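Long-range contacts in CELL WALL surface anchor family protein (Streptococcus pneumoniae, PDB 2WW8), which acts as the adhesin of the pneumococcal pilus, recognising host cells and probably attaching the bacterium to them through an integrin-like, metal-binding domain: residues A[49-54]-A[88-93]; A[64-69]-A[79-84]; A[211-216]-A[668-673]; A[284-289]-A[436-441]; A[356-361]-A[390-395]. One frame throughout, in Å; residues are numbered along the deposited sequence. Where two conformers were deposited one is given.

Contact 1. Residues A[49-54]-A[88-93]; sequences KVVIKE and EAIFSN
V51 and I90 lie side by side across two antiparallel strands and point the same way, their CG2 methyls 3.7 Å apart. The other branch of V51 turns to E88: CG1 is anti to the backbone N (chi1 169°) and rests 3.7 Å from E88 CG. K53 runs alongside the same chain, its CE 3.8 Å from E88 CG, while K49 lays its extended chain beside I90, CE to CG2 3.7 Å. Long, flexible side chains suit this partly exposed face, since their methylenes pack while their charges reach on: K49 NZ pairs with E139 and E88 OE2 with R137. The other face is buried. There V50 and F91 lie side by side, pointing the same way, and I52 comes to the rim of the phenyl ring, with CD1 near the ring plane and 4.0 Å from CE2. A89, with only a methyl, pairs with I52. Four backbone hydrogen bonds hold the ladder, among them A89 N to I52 O at 2.9 Å and 176°. F67 of strand 66-71 packs on both I52 and F91 in the interior of this prealbumin-like domain, and strand 724-730 flanks strand 48-55 on its other edge. K53 NZ and E88 OE2 remain 4.5 Å apart, too far for a salt bridge, so apolar packing and backbone bonds probably carry this contact.

Contact 2. Residues A[64-69]-A[79-84]; sequences DAVFEL and SQRTEA
F67 and Q80 face each other as a hydrogen-bonded antiparallel pair and satisfy both of each other's backbone groups. F67 N gives to Q80 O at 2.7 Å, almost straight at 173°, and Q80 N returns a bond to F67 O at 2.8 Å. One step beyond the strands, T82 N donates to A65 O over 2.9 Å, which prolongs the ladder into the loop. These bonds build the hairpin of strands 66-71 and 77-81, whose second strand forms one edge of the five-stranded antiparallel sheet in the prealbumin-like domain; strand 97-105 takes up the backbone groups of V66 and E68 on the other side. Polar side chains suit the outer face of such a hairpin. R81, extended from CG to NE, reaches over toward V66 and D64 and brings NH1 to 3.8 Å from V66 CG2, a methyl lying at the edge of the guanidinium. Its NH2 meets D64 OD1 in a long salt bridge of 3.9 Å; the oxygen stands well out of the guanidinium plane, so charge attraction acts without a directed N-H. On the opposite face Q80 NE2 makes a weak bond to E83 OE2. T82 OG1 bonds weakly to L62 O, while its CG2 serves the core: it lies at the edge of the F67 ring, 3.7 Å from CE2, and is pressed tightly against A65 CB at 3.3 Å.

Contact 3. Residues A[211-216]-A[668-673]; sequences SGKTVY and LGTDEK
T670 and T214 hold each other through a reciprocal pair of bonds, each threonine hydroxyl receiving the other's backbone N-H. Along the side chain of T670, CB stands 3.7 Å from both T214 N and T214 OG1. OG1, anti to the carbonyl carbon (chi1 -75°), ends squarely in front of T214 N and accepts a hydrogen bond from it at 2.7 Å with an almost straight angle of 175°. The same oxygen meets a water that donates to T214 O, so the hydroxyl serves both backbone polar groups of T214, one directly and one through solvent. In return T670 N donates to T214 OG1 at 3.0 Å. A threonine suits both places because its hydroxyl sits close to the main chain. Beside this pair, G212 has no side chain, which lets its CA come within 3.6 Å of L668 O, while G212 N donates to E672 O at 3.1 Å. A second water receives D671 N and donates to G212 O. The turn brings the extended E672 chain back, so that OE1 accepts from G669 N at 2.7 Å, and K591 makes a salt bridge to that same oxygen. D671 adopts the positive phi (65°) of the third turn position, and E672 N bonds to G669 O. Residues 669-672 thus form a type II beta turn linking strands 660-668 and 673-682 in the Ig-like domain of this tip pilin, and strand 203-218 is fastened against it.

Contact 4. Residues A[284-289]-A[436-441]; sequences EFTVEK and GEHTIV
A polar surface contact joins a strand to a loop in the metal-binding, integrin-like domain: E288 and T286 of strand 284-292 grip H438, within a brief turn of helical backbone angles that precedes strand 442-443. H438 ND1 donates to E288 OE2 at 3.1 Å and 168°, a histidine-carboxylate bond. The carboxylate oxygen uses its anti lone pair and lies close to the imidazole plane, whereas the carboxylate itself is turned by 59° from the ring. The ring is also held between two methyls. T286 CG2 sits over its centre as a CH-pi contact, 3.7 Å from the centroid, and T439 CG2 covers the opposite face toward the rim. Imidazole suits this place because it offers flat faces to the methyls and an N-H at its edge. E288 OE1 forms a salt bridge with R298; the negative carboxylate would tend to favour a protonated histidine, though the arginine may temper that. Toward the start of the strand, F285 turns its ring edge to E437, with CZ 3.3 Å from OE2. G436 O accepts both T439 N and T439 OG1, which ties down the turn carrying H438. On the strand's side, T286 OG1 bonds to T313, and strand 311-315 pairs with the backbone of F285 and V287. On the loop's side, E437 OE2 forms a salt bridge with K361 of helix 359-373 and OE1 a hydrogen bond with Y394 OH, just after strand 392-393.

Contact 5. Residues A[356-361]-A[390-395]; sequences ATFTQK and PTMSYP
Q360 OE1 accepts the backbone N-H of Y394 at 2.8 Å, and T357 O accepts T391 N at 3.0 Å and 170°. These bonds tie the start of helix 359-373 and the loop before it to residues 390-395, in an integrin-like von Willebrand A fold beside its metal-ion-dependent adhesion site: the magnesium, bound by S234, S236 and D387, is about 4 Å from the T357 side chain. One water joins the hydroxyls of T357 and T391, and another accepts Q360 N while donating to M392 O, which satisfies polar groups in a buried contact. A glutamine suits the first turn of the helix, because its extended chain delivers an amide oxygen to the main chain at Y394. Outward from these bonds lies F358, whose ring is swung anti to its backbone N (chi1 -167°) and crosses M392 and Y394 at nearly right angles. M392 CB lies over one face of that ring, 3.8 Å from F358 CG, and the sulfur makes an oblique Met-aromatic contact. The edge of F358 points at the face of Y394 in an edge-to-face pair, centroids 4.7 Å apart and planes at 58°. P390 CB packs against T359 OG1. At the far end the aliphatic chain of K361 runs past the phenol; K361 CE lies 3.5 Å from Y394 OH, the oxygen that partners E437.

The contacts form two clusters, with contact 3 between them, along a very elongated chain. Contacts 1 and 2, centres about 8 Å apart, share the N-terminal prealbumin-like domain; strands 48-55 and 66-71 are consecutive, as are 77-81 and 88-94, so contact 2 falls within the sequence enclosed by contact 1. Contacts 4 and 5, centres about 12 Å apart, meet through E437 in the integrin-like domain, contact 5 lying within the span of contact 4. Both fall between the segments of contact 3, 452 residues apart, so that domain is an insertion there. About 99 Å separates the centres of contacts 1 and 4, consistent with a tip adhesin presenting its integrin-like domain outward, far from the N-terminal prealbumin-like domain.

Contact 1. Residues A[49-54]-A[88-93]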
# COMPACT_ATOMS: atom_id res chain seq x y z
N LYS A 49 35.20 3.51 20.64
CA LYS A 49 35.08 4.71 21.47
C LYS A 49 34.97 4.42 22.97
O LYS A 49 34.24 3.51 23.36
CB LYS A 49 33.90 5.58 21.06
CG LYS A 49 33.75 6.82 21.94
CD LYS A 49 32.47 7.54 21.62
CE LYS A 49 32.35 8.84 22.34
NZ LYS A 49 31.37 9.73 21.65
N VAL A 50 35.68 5.18 23.79
CA VAL A 50 35.59 5.07 25.25
C VAL A 50 35.70 6.45 25.91
O VAL A 50 36.43 7.31 25.42
CB VAL A 50 36.59 4.04 25.83
CG1 VAL A 50 38.04 4.52 25.68
CG2 VAL A 50 36.24 3.71 27.27
N VAL A 51 34.96 6.67 26.99
CA VAL A 51 34.93 7.97 27.65
C VAL A 51 35.23 7.76 29.15
O VAL A 51 34.75 6.78 29.73
CB VAL A 51 33.55 8.68 27.38
CG1 VAL A 51 33.33 9.92 28.26
CG2 VAL A 51 33.35 9.00 25.89
N ILE A 52 36.04 8.63 29.76
CA ILE A 52 36.33 8.56 31.20
C ILE A 52 35.96 9.85 31.93
O ILE A 52 36.37 10.94 31.55
CB ILE A 52 37.79 8.24 31.56
CG1 ILE A 52 38.34 7.04 30.78
CG2 ILE A 52 37.88 7.90 33.04
CD1 ILE A 52 39.15 7.40 29.54
N LYS A 53 35.15 9.68 32.98
CA LYS A 53 34.78 10.74 33.90
C LYS A 53 35.52 10.52 35.21
O LYS A 53 35.70 9.36 35.61
CB LYS A 53 33.28 10.74 34.21
CG LYS A 53 32.38 11.28 33.11
CD LYS A 53 30.96 11.42 33.61
CE LYS A 53 30.17 12.23 32.59
NZ LYS A 53 28.98 12.83 33.26
N GLU A 54 35.91 11.63 35.86
CA GLU A 54 36.47 11.62 37.22
C GLU A 54 35.66 12.46 38.20
O GLU A 54 35.36 13.64 37.94
CB GLU A 54 37.94 12.05 37.21
CG GLU A 54 38.81 11.22 36.27
CD GLU A 54 40.24 11.07 36.78
OE1 GLU A 54 40.65 11.91 37.62
OE2 GLU A 54 40.94 10.12 36.34
N GLU A 88 34.49 15.32 30.68
CA GLU A 88 34.77 14.00 30.10
C GLU A 88 36.08 13.95 29.32
O GLU A 88 36.41 14.91 28.62
CB GLU A 88 33.67 13.63 29.09
CG GLU A 88 32.28 13.25 29.62
CD GLU A 88 31.19 13.24 28.54
OE1 GLU A 88 31.49 13.55 27.36
OE2 GLU A 88 30.02 12.93 28.86
N ALA A 89 36.80 12.85 29.40
CA ALA A 89 37.88 12.61 28.44
C ALA A 89 37.49 11.53 27.42
O ALA A 89 37.19 10.40 27.78
CB ALA A 89 39.18 12.24 29.14
N ILE A 90 37.50 11.89 26.14
CA ILE A 90 36.89 11.07 25.09
C ILE A 90 37.96 10.57 24.13
O ILE A 90 38.62 11.38 23.51
CB ILE A 90 35.87 11.91 24.29
CG1 ILE A 90 34.92 12.69 25.21
CG2 ILE A 90 35.10 11.05 23.29
CD1 ILE A 90 34.38 13.95 24.59
N PHE A 91 38.12 9.25 24.00
CA PHE A 91 38.85 8.65 22.89
C PHE A 91 37.93 8.18 21.74
O PHE A 91 37.10 7.28 21.93
CB PHE A 91 39.68 7.46 23.37
CG PHE A 91 40.80 7.83 24.30
CD1 PHE A 91 42.08 8.04 23.81
CD2 PHE A 91 40.57 7.97 25.67
CE1 PHE A 91 43.12 8.38 24.66
CE2 PHE A 91 41.60 8.31 26.54
CZ PHE A 91 42.88 8.52 26.03
N SER A 92 38.09 8.76 20.55
CA SER A 92 37.28 8.45 19.36
C SER A 92 38.04 7.59 18.36
O SER A 92 39.24 7.36 18.53
CB SER A 92 36.95 9.76 18.65
OG SER A 92 36.16 10.59 19.49
N ASN A 93 37.39 7.10 17.30
CA ASN A 93 38.12 6.51 16.19
C ASN A 93 39.19 5.46 16.50
O ASN A 93 40.28 5.44 15.92
CB ASN A 93 38.71 7.64 15.35
CG ASN A 93 37.63 8.47 14.73
OD1 ASN A 93 36.92 9.20 15.42
ND2 ASN A 93 37.47 8.33 13.42

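Contact 2. Residues A[64-69]-A[79-84]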
# COMPACT_ATOMS: atom_id res chain seq x y z
N ASP A 64 40.78 18.50 33.97
CA ASP A 64 42.24 18.52 33.78
C ASP A 64 43.02 17.20 33.96
O ASP A 64 44.25 17.21 33.91
CB ASP A 64 42.89 19.67 34.59
CG ASP A 64 42.29 21.05 34.29
OD1 ASP A 64 41.52 21.19 33.32
OD2 ASP A 64 42.57 22.04 35.01
N ALA A 65 42.33 16.08 34.14
CA ALA A 65 42.97 14.76 34.13
C ALA A 65 43.52 14.36 32.75
O ALA A 65 43.05 14.85 31.72
CB ALA A 65 42.01 13.69 34.67
N VAL A 66 44.52 13.47 32.73
CA VAL A 66 45.25 13.17 31.49
C VAL A 66 45.42 11.66 31.29
O VAL A 66 46.03 10.98 32.12
CB VAL A 66 46.58 14.00 31.36
CG1 VAL A 66 47.62 13.32 30.46
CG2 VAL A 66 46.30 15.43 30.85
N PHE A 67 44.87 11.16 30.18
CA PHE A 67 44.85 9.72 29.90
C PHE A 67 45.64 9.29 28.69
O PHE A 67 45.79 10.05 27.74
CB PHE A 67 43.41 9.18 29.79
CG PHE A 67 42.64 9.26 31.08
CD1 PHE A 67 42.69 8.22 32.00
CD2 PHE A 67 41.91 10.40 31.39
CE1 PHE A 67 41.99 8.30 33.19
CE2 PHE A 67 41.20 10.51 32.59
CZ PHE A 67 41.25 9.45 33.49
N GLU A 68 46.09 8.04 28.72
CA GLU A 68 46.81 7.44 27.61
C GLU A 68 46.27 6.10 27.14
O GLU A 68 46.06 5.18 27.92
CB GLU A 68 48.31 7.34 27.92
CG GLU A 68 48.86 8.75 28.09
CD GLU A 68 50.37 8.87 27.99
OE1 GLU A 68 51.08 7.84 28.02
OE2 GLU A 68 50.82 10.04 27.89
N LEU A 69 46.06 6.02 25.83
CA LEU A 69 45.61 4.79 25.20
C LEU A 69 46.68 4.26 24.25
O LEU A 69 47.06 4.91 23.26
CB LEU A 69 44.28 5.00 24.46
CG LEU A 69 43.60 3.75 23.90
CD1 LEU A 69 43.10 2.82 25.01
CD2 LEU A 69 42.49 4.16 22.92
N SER A 79 47.02 10.31 23.48
CA SER A 79 46.68 10.74 24.82
C SER A 79 45.57 11.80 24.78
O SER A 79 45.50 12.59 23.84
CB SER A 79 47.93 11.26 25.54
OG SER A 79 48.09 12.65 25.35
N GLN A 80 44.73 11.82 25.80
CA GLN A 80 43.57 12.70 25.84
C GLN A 80 43.37 13.31 27.22
O GLN A 80 43.70 12.71 28.24
CB GLN A 80 42.31 11.92 25.39
CG GLN A 80 41.14 12.78 24.91
CD GLN A 80 41.35 13.39 23.53
OE1 GLN A 80 41.92 12.77 22.63
NE2 GLN A 80 40.89 14.63 23.37
N ARG A 81 42.78 14.50 27.25
CA ARG A 81 42.71 15.34 28.44
C ARG A 81 41.25 15.65 28.78
O ARG A 81 40.50 16.08 27.92
CB ARG A 81 43.53 16.61 28.16
CG ARG A 81 43.51 17.72 29.19
CD ARG A 81 44.65 18.70 28.92
NE ARG A 81 44.56 19.93 29.72
CZ ARG A 81 45.12 20.13 30.92
NH1 ARG A 81 45.85 19.19 31.51
NH2 ARG A 81 44.95 21.29 31.54
N THR A 82 40.83 15.44 30.03
CA THR A 82 39.42 15.67 30.36
C THR A 82 38.93 17.09 30.03
O THR A 82 39.37 18.08 30.63
CB THR A 82 38.98 15.16 31.77
OG1 THR A 82 39.05 16.21 32.73
CG2 THR A 82 39.80 13.96 32.24
N GLU A 83 38.04 17.17 29.04
CA GLU A 83 37.49 18.40 28.47
C GLU A 83 36.74 19.29 29.46
O GLU A 83 36.20 18.80 30.47
CB GLU A 83 36.66 18.09 27.21
CG GLU A 83 37.52 17.99 25.94
CD GLU A 83 37.29 16.71 25.14
OE1 GLU A 83 36.21 16.59 24.51
OE2 GLU A 83 38.18 15.82 25.13
N ALA A 84 36.71 20.58 29.15
CA ALA A 84 36.39 21.65 30.11
C ALA A 84 34.94 21.74 30.59
O ALA A 84 34.69 21.68 31.80
CB ALA A 84 36.88 22.99 29.58

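Contact 3. Residues A[211-216]-A[668-673]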
# COMPACT_ATOMS: atom_id res chain seq x y z
N SER A 211 0.09 -10.27 -5.97
CA SER A 211 -1.24 -10.31 -6.58
C SER A 211 -1.05 -10.74 -8.02
O SER A 211 -0.01 -10.43 -8.65
CB SER A 211 -1.88 -8.93 -6.49
OG SER A 211 -1.40 -8.14 -7.55
N GLY A 212 -2.01 -11.52 -8.51
CA GLY A 212 -1.88 -12.12 -9.85
C GLY A 212 -2.64 -11.38 -10.95
O GLY A 212 -3.18 -10.26 -10.78
N LYS A 213 -2.70 -12.06 -12.09
CA LYS A 213 -3.38 -11.52 -13.26
C LYS A 213 -4.07 -12.68 -13.99
O LYS A 213 -3.49 -13.76 -14.17
CB LYS A 213 -2.38 -10.82 -14.18
CG LYS A 213 -3.02 -10.18 -15.43
CD LYS A 213 -2.04 -9.35 -16.25
CE LYS A 213 -1.40 -8.19 -15.46
NZ LYS A 213 -0.36 -7.43 -16.27
N THR A 214 -5.31 -12.47 -14.42
CA THR A 214 -5.98 -13.42 -15.27
C THR A 214 -5.76 -13.02 -16.74
O THR A 214 -6.08 -11.90 -17.15
CB THR A 214 -7.52 -13.50 -14.90
OG1 THR A 214 -7.64 -13.88 -13.51
CG2 THR A 214 -8.21 -14.57 -15.76
N VAL A 215 -5.27 -13.96 -17.56
CA VAL A 215 -4.96 -13.78 -18.99
C VAL A 215 -5.96 -14.59 -19.81
O VAL A 215 -6.15 -15.79 -19.53
CB VAL A 215 -3.53 -14.25 -19.34
CG1 VAL A 215 -3.19 -13.79 -20.77
CG2 VAL A 215 -2.55 -13.68 -18.34
N TYR A 216 -6.65 -13.95 -20.77
CA TYR A 216 -7.54 -14.68 -21.64
C TYR A 216 -6.81 -14.86 -22.97
O TYR A 216 -6.22 -13.91 -23.48
CB TYR A 216 -8.83 -13.87 -21.82
CG TYR A 216 -9.53 -13.63 -20.50
CD1 TYR A 216 -10.25 -14.66 -19.89
CD2 TYR A 216 -9.46 -12.39 -19.86
CE1 TYR A 216 -10.88 -14.48 -18.67
CE2 TYR A 216 -10.08 -12.18 -18.64
CZ TYR A 216 -10.79 -13.23 -18.08
OH TYR A 216 -11.40 -13.04 -16.87
N LEU A 668 -2.74 -17.44 -8.33
CA LEU A 668 -3.40 -16.13 -8.27
C LEU A 668 -3.65 -15.55 -9.65
O LEU A 668 -2.73 -15.51 -10.53
CB LEU A 668 -2.53 -15.15 -7.48
CG LEU A 668 -2.19 -15.65 -6.08
CD1 LEU A 668 -0.95 -14.94 -5.55
CD2 LEU A 668 -3.40 -15.49 -5.14
N GLY A 669 -4.90 -15.12 -9.79
CA GLY A 669 -5.36 -14.33 -10.92
C GLY A 669 -5.63 -12.89 -10.53
O GLY A 669 -5.14 -12.38 -9.51
N THR A 670 -6.37 -12.21 -11.38
CA THR A 670 -6.64 -10.79 -11.19
C THR A 670 -7.39 -10.59 -9.87
O THR A 670 -8.28 -11.36 -9.58
CB THR A 670 -7.52 -10.34 -12.40
OG1 THR A 670 -6.69 -10.25 -13.57
CG2 THR A 670 -8.21 -9.01 -12.13
N ASP A 671 -7.04 -9.60 -9.07
CA ASP A 671 -7.69 -9.30 -7.79
C ASP A 671 -7.52 -10.40 -6.75
O ASP A 671 -8.29 -10.42 -5.80
CB ASP A 671 -9.17 -8.90 -7.93
CG ASP A 671 -9.35 -7.55 -8.67
OD1 ASP A 671 -8.55 -6.61 -8.46
OD2 ASP A 671 -10.29 -7.40 -9.49
N GLU A 672 -6.53 -11.29 -6.89
CA GLU A 672 -6.24 -12.32 -5.91
C GLU A 672 -4.90 -11.96 -5.34
O GLU A 672 -3.90 -11.88 -6.08
CB GLU A 672 -6.22 -13.73 -6.56
CG GLU A 672 -7.63 -14.03 -7.11
CD GLU A 672 -7.86 -15.42 -7.68
OE1 GLU A 672 -6.94 -16.06 -8.27
OE2 GLU A 672 -9.04 -15.86 -7.55
N LYS A 673 -4.86 -11.80 -4.02
CA LYS A 673 -3.66 -11.27 -3.42
C LYS A 673 -3.33 -11.99 -2.11
O LYS A 673 -4.23 -12.24 -1.31
CB LYS A 673 -3.85 -9.81 -3.20
CG LYS A 673 -2.65 -9.07 -2.52
CD LYS A 673 -3.13 -7.59 -2.48
CE LYS A 673 -2.04 -6.59 -2.07
NZ LYS A 673 -2.58 -5.35 -1.35
O HOH W 1 -4.12 -8.39 -9.32
O HOH W 2 -7.64 -9.73 -16.01

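Contact 4. Residues A[284-289]-A[436-441]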
# COMPACT_ATOMS: atom_id res chain seq x y z
N GLU A 284 -31.31 13.77 -31.69
CA GLU A 284 -32.75 14.04 -31.71
C GLU A 284 -33.49 12.97 -32.49
O GLU A 284 -33.01 12.57 -33.53
CB GLU A 284 -33.03 15.41 -32.34
CG GLU A 284 -34.42 15.90 -32.00
CD GLU A 284 -34.61 17.35 -32.42
OE1 GLU A 284 -34.39 18.27 -31.63
OE2 GLU A 284 -34.94 17.58 -33.59
N PHE A 285 -34.61 12.48 -31.96
CA PHE A 285 -35.40 11.44 -32.60
C PHE A 285 -36.88 11.70 -32.38
O PHE A 285 -37.23 12.35 -31.40
CB PHE A 285 -35.00 10.07 -32.04
CG PHE A 285 -35.44 8.94 -32.94
CD1 PHE A 285 -34.88 8.84 -34.21
CD2 PHE A 285 -36.42 8.05 -32.56
CE1 PHE A 285 -35.28 7.85 -35.08
CE2 PHE A 285 -36.86 7.06 -33.43
CZ PHE A 285 -36.26 6.95 -34.70
N THR A 286 -37.74 11.17 -33.26
CA THR A 286 -39.19 11.28 -33.23
C THR A 286 -39.76 9.85 -33.27
O THR A 286 -39.35 9.00 -34.11
CB THR A 286 -39.71 12.11 -34.40
OG1 THR A 286 -39.23 13.47 -34.28
CG2 THR A 286 -41.28 12.20 -34.38
N VAL A 287 -40.73 9.61 -32.38
CA VAL A 287 -41.56 8.39 -32.44
C VAL A 287 -43.02 8.80 -32.60
O VAL A 287 -43.38 9.90 -32.20
CB VAL A 287 -41.45 7.46 -31.20
CG1 VAL A 287 -40.06 6.83 -31.16
CG2 VAL A 287 -41.80 8.24 -29.94
N GLU A 288 -43.84 7.92 -33.20
CA GLU A 288 -45.26 8.11 -33.23
C GLU A 288 -45.99 7.13 -32.34
O GLU A 288 -45.56 5.97 -32.17
CB GLU A 288 -45.85 8.02 -34.64
CG GLU A 288 -45.55 9.20 -35.51
CD GLU A 288 -46.32 9.10 -36.85
OE1 GLU A 288 -47.48 8.58 -36.87
OE2 GLU A 288 -45.80 9.54 -37.88
N LYS A 289 -47.12 7.61 -31.81
CA LYS A 289 -47.95 6.78 -30.96
C LYS A 289 -49.43 7.01 -31.26
O LYS A 289 -49.76 7.93 -32.01
CB LYS A 289 -47.69 7.21 -29.51
CG LYS A 289 -46.32 6.87 -29.00
CD LYS A 289 -46.07 5.41 -28.84
CE LYS A 289 -44.58 5.27 -28.51
NZ LYS A 289 -44.26 3.83 -28.12
N GLY A 436 -38.78 11.12 -42.26
CA GLY A 436 -38.34 10.66 -40.96
C GLY A 436 -38.67 9.20 -40.80
O GLY A 436 -39.63 8.68 -41.42
N GLU A 437 -37.89 8.55 -39.93
CA GLU A 437 -38.07 7.14 -39.67
C GLU A 437 -39.46 6.76 -39.15
O GLU A 437 -39.99 5.70 -39.50
CB GLU A 437 -37.02 6.72 -38.65
CG GLU A 437 -37.21 5.25 -38.22
CD GLU A 437 -35.89 4.64 -37.72
OE1 GLU A 437 -34.84 4.68 -38.42
OE2 GLU A 437 -35.97 4.23 -36.55
N HIS A 438 -40.02 7.60 -38.27
CA HIS A 438 -41.33 7.35 -37.68
C HIS A 438 -42.37 7.23 -38.77
O HIS A 438 -43.40 6.65 -38.51
CB HIS A 438 -41.75 8.50 -36.74
CG HIS A 438 -41.71 9.87 -37.35
ND1 HIS A 438 -42.86 10.56 -37.71
CD2 HIS A 438 -40.68 10.68 -37.66
CE1 HIS A 438 -42.52 11.75 -38.19
NE2 HIS A 438 -41.20 11.85 -38.15
N THR A 439 -42.13 7.76 -39.97
CA THR A 439 -43.15 7.62 -41.03
C THR A 439 -43.14 6.30 -41.82
O THR A 439 -44.08 5.99 -42.61
CB THR A 439 -43.11 8.79 -42.08
OG1 THR A 439 -41.91 8.65 -42.85
CG2 THR A 439 -43.23 10.20 -41.48
N ILE A 440 -42.07 5.53 -41.66
CA ILE A 440 -42.01 4.23 -42.33
C ILE A 440 -41.88 3.03 -41.43
O ILE A 440 -42.26 1.94 -41.83
CB ILE A 440 -40.85 4.13 -43.31
CG1 ILE A 440 -39.56 4.49 -42.56
CG2 ILE A 440 -41.19 5.00 -44.60
CD1 ILE A 440 -38.26 4.51 -43.33
N VAL A 441 -41.35 3.22 -40.22
CA VAL A 441 -41.17 2.10 -39.30
C VAL A 441 -42.48 1.37 -39.00
O VAL A 441 -43.58 1.98 -38.89
CB VAL A 441 -40.42 2.56 -38.01
CG1 VAL A 441 -41.37 3.38 -37.01
CG2 VAL A 441 -39.81 1.43 -37.24

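Contact 5. Residues A[356-361]-A[390-395]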
# COMPACT_ATOMS: atom_id res chain seq x y z
N ALA A 356 -39.58 1.13 -26.44
CA ALA A 356 -40.00 -0.15 -27.00
C ALA A 356 -38.73 -0.93 -27.49
O ALA A 356 -37.62 -0.55 -27.13
CB ALA A 356 -40.94 0.07 -28.20
N THR A 357 -38.88 -1.93 -28.35
CA THR A 357 -37.83 -2.91 -28.66
C THR A 357 -37.63 -3.01 -30.18
O THR A 357 -38.29 -3.83 -30.85
CB THR A 357 -38.13 -4.25 -28.00
OG1 THR A 357 -38.45 -3.98 -26.63
CG2 THR A 357 -36.91 -5.25 -28.07
N PHE A 358 -36.74 -2.18 -30.72
CA PHE A 358 -36.47 -2.18 -32.17
C PHE A 358 -35.16 -2.94 -32.46
O PHE A 358 -34.11 -2.37 -32.69
CB PHE A 358 -36.37 -0.76 -32.71
CG PHE A 358 -36.40 -0.63 -34.22
CD1 PHE A 358 -36.42 -1.75 -35.07
CD2 PHE A 358 -36.52 0.63 -34.76
CE1 PHE A 358 -36.49 -1.58 -36.47
CE2 PHE A 358 -36.59 0.83 -36.16
CZ PHE A 358 -36.56 -0.27 -37.03
N THR A 359 -35.26 -4.27 -32.36
CA THR A 359 -34.11 -5.17 -32.35
C THR A 359 -33.36 -5.05 -33.68
O THR A 359 -32.14 -4.95 -33.68
CB THR A 359 -34.60 -6.64 -32.22
OG1 THR A 359 -35.42 -6.70 -31.05
CG2 THR A 359 -33.39 -7.63 -32.00
N GLN A 360 -34.09 -4.96 -34.80
CA GLN A 360 -33.42 -4.92 -36.10
C GLN A 360 -32.44 -3.78 -36.26
O GLN A 360 -31.34 -3.89 -36.82
CB GLN A 360 -34.50 -4.79 -37.18
CG GLN A 360 -33.94 -4.89 -38.56
CD GLN A 360 -35.03 -4.77 -39.64
OE1 GLN A 360 -36.24 -4.55 -39.38
NE2 GLN A 360 -34.56 -4.93 -40.90
N LYS A 361 -32.84 -2.63 -35.73
CA LYS A 361 -32.04 -1.43 -35.83
C LYS A 361 -30.73 -1.57 -35.03
O LYS A 361 -29.66 -1.08 -35.43
CB LYS A 361 -32.88 -0.21 -35.36
CG LYS A 361 -32.20 1.18 -35.55
CD LYS A 361 -33.19 2.36 -35.25
CE LYS A 361 -32.60 3.67 -35.86
NZ LYS A 361 -33.51 4.83 -35.63
N PRO A 390 -38.87 -8.45 -30.47
CA PRO A 390 -39.03 -7.17 -31.16
C PRO A 390 -40.50 -6.75 -31.23
O PRO A 390 -41.40 -7.58 -31.35
CB PRO A 390 -38.48 -7.42 -32.59
CG PRO A 390 -38.46 -8.95 -32.81
CD PRO A 390 -38.30 -9.51 -31.36
N THR A 391 -40.75 -5.44 -31.20
CA THR A 391 -42.08 -4.91 -31.26
C THR A 391 -42.08 -3.75 -32.26
O THR A 391 -43.08 -3.02 -32.36
CB THR A 391 -42.59 -4.43 -29.87
OG1 THR A 391 -41.66 -3.49 -29.32
CG2 THR A 391 -42.84 -5.59 -28.84
N MET A 392 -40.98 -3.61 -33.01
CA MET A 392 -40.81 -2.72 -34.12
C MET A 392 -39.91 -3.38 -35.17
O MET A 392 -39.05 -4.20 -34.81
CB MET A 392 -40.08 -1.45 -33.62
CG MET A 392 -41.05 -0.68 -32.72
SD MET A 392 -40.33 0.86 -32.04
CE MET A 392 -40.35 1.94 -33.47
N SER A 393 -40.04 -3.00 -36.43
CA SER A 393 -39.13 -3.55 -37.46
C SER A 393 -39.19 -2.58 -38.64
O SER A 393 -40.13 -1.76 -38.73
CB SER A 393 -39.63 -4.97 -37.87
OG SER A 393 -41.00 -4.93 -38.25
N TYR A 394 -38.24 -2.66 -39.57
CA TYR A 394 -38.32 -1.91 -40.84
C TYR A 394 -39.17 -2.70 -41.83
O TYR A 394 -39.14 -3.91 -41.82
CB TYR A 394 -36.95 -1.65 -41.45
CG TYR A 394 -36.16 -0.58 -40.70
CD1 TYR A 394 -36.53 0.76 -40.72
CD2 TYR A 394 -34.96 -0.91 -40.09
CE1 TYR A 394 -35.77 1.74 -40.08
CE2 TYR A 394 -34.16 0.04 -39.49
CZ TYR A 394 -34.58 1.35 -39.48
OH TYR A 394 -33.79 2.25 -38.80
N PRO A 395 -39.96 -2.01 -42.67
CA PRO A 395 -40.84 -2.67 -43.63
C PRO A 395 -39.99 -3.27 -44.79
O PRO A 395 -39.01 -2.66 -45.23
CB PRO A 395 -41.76 -1.53 -44.14
CG PRO A 395 -40.91 -0.28 -44.03
CD PRO A 395 -40.06 -0.54 -42.75
O HOH W 3 -41.10 -3.56 -26.65
O HOH W 4 -36.81 -5.51 -35.00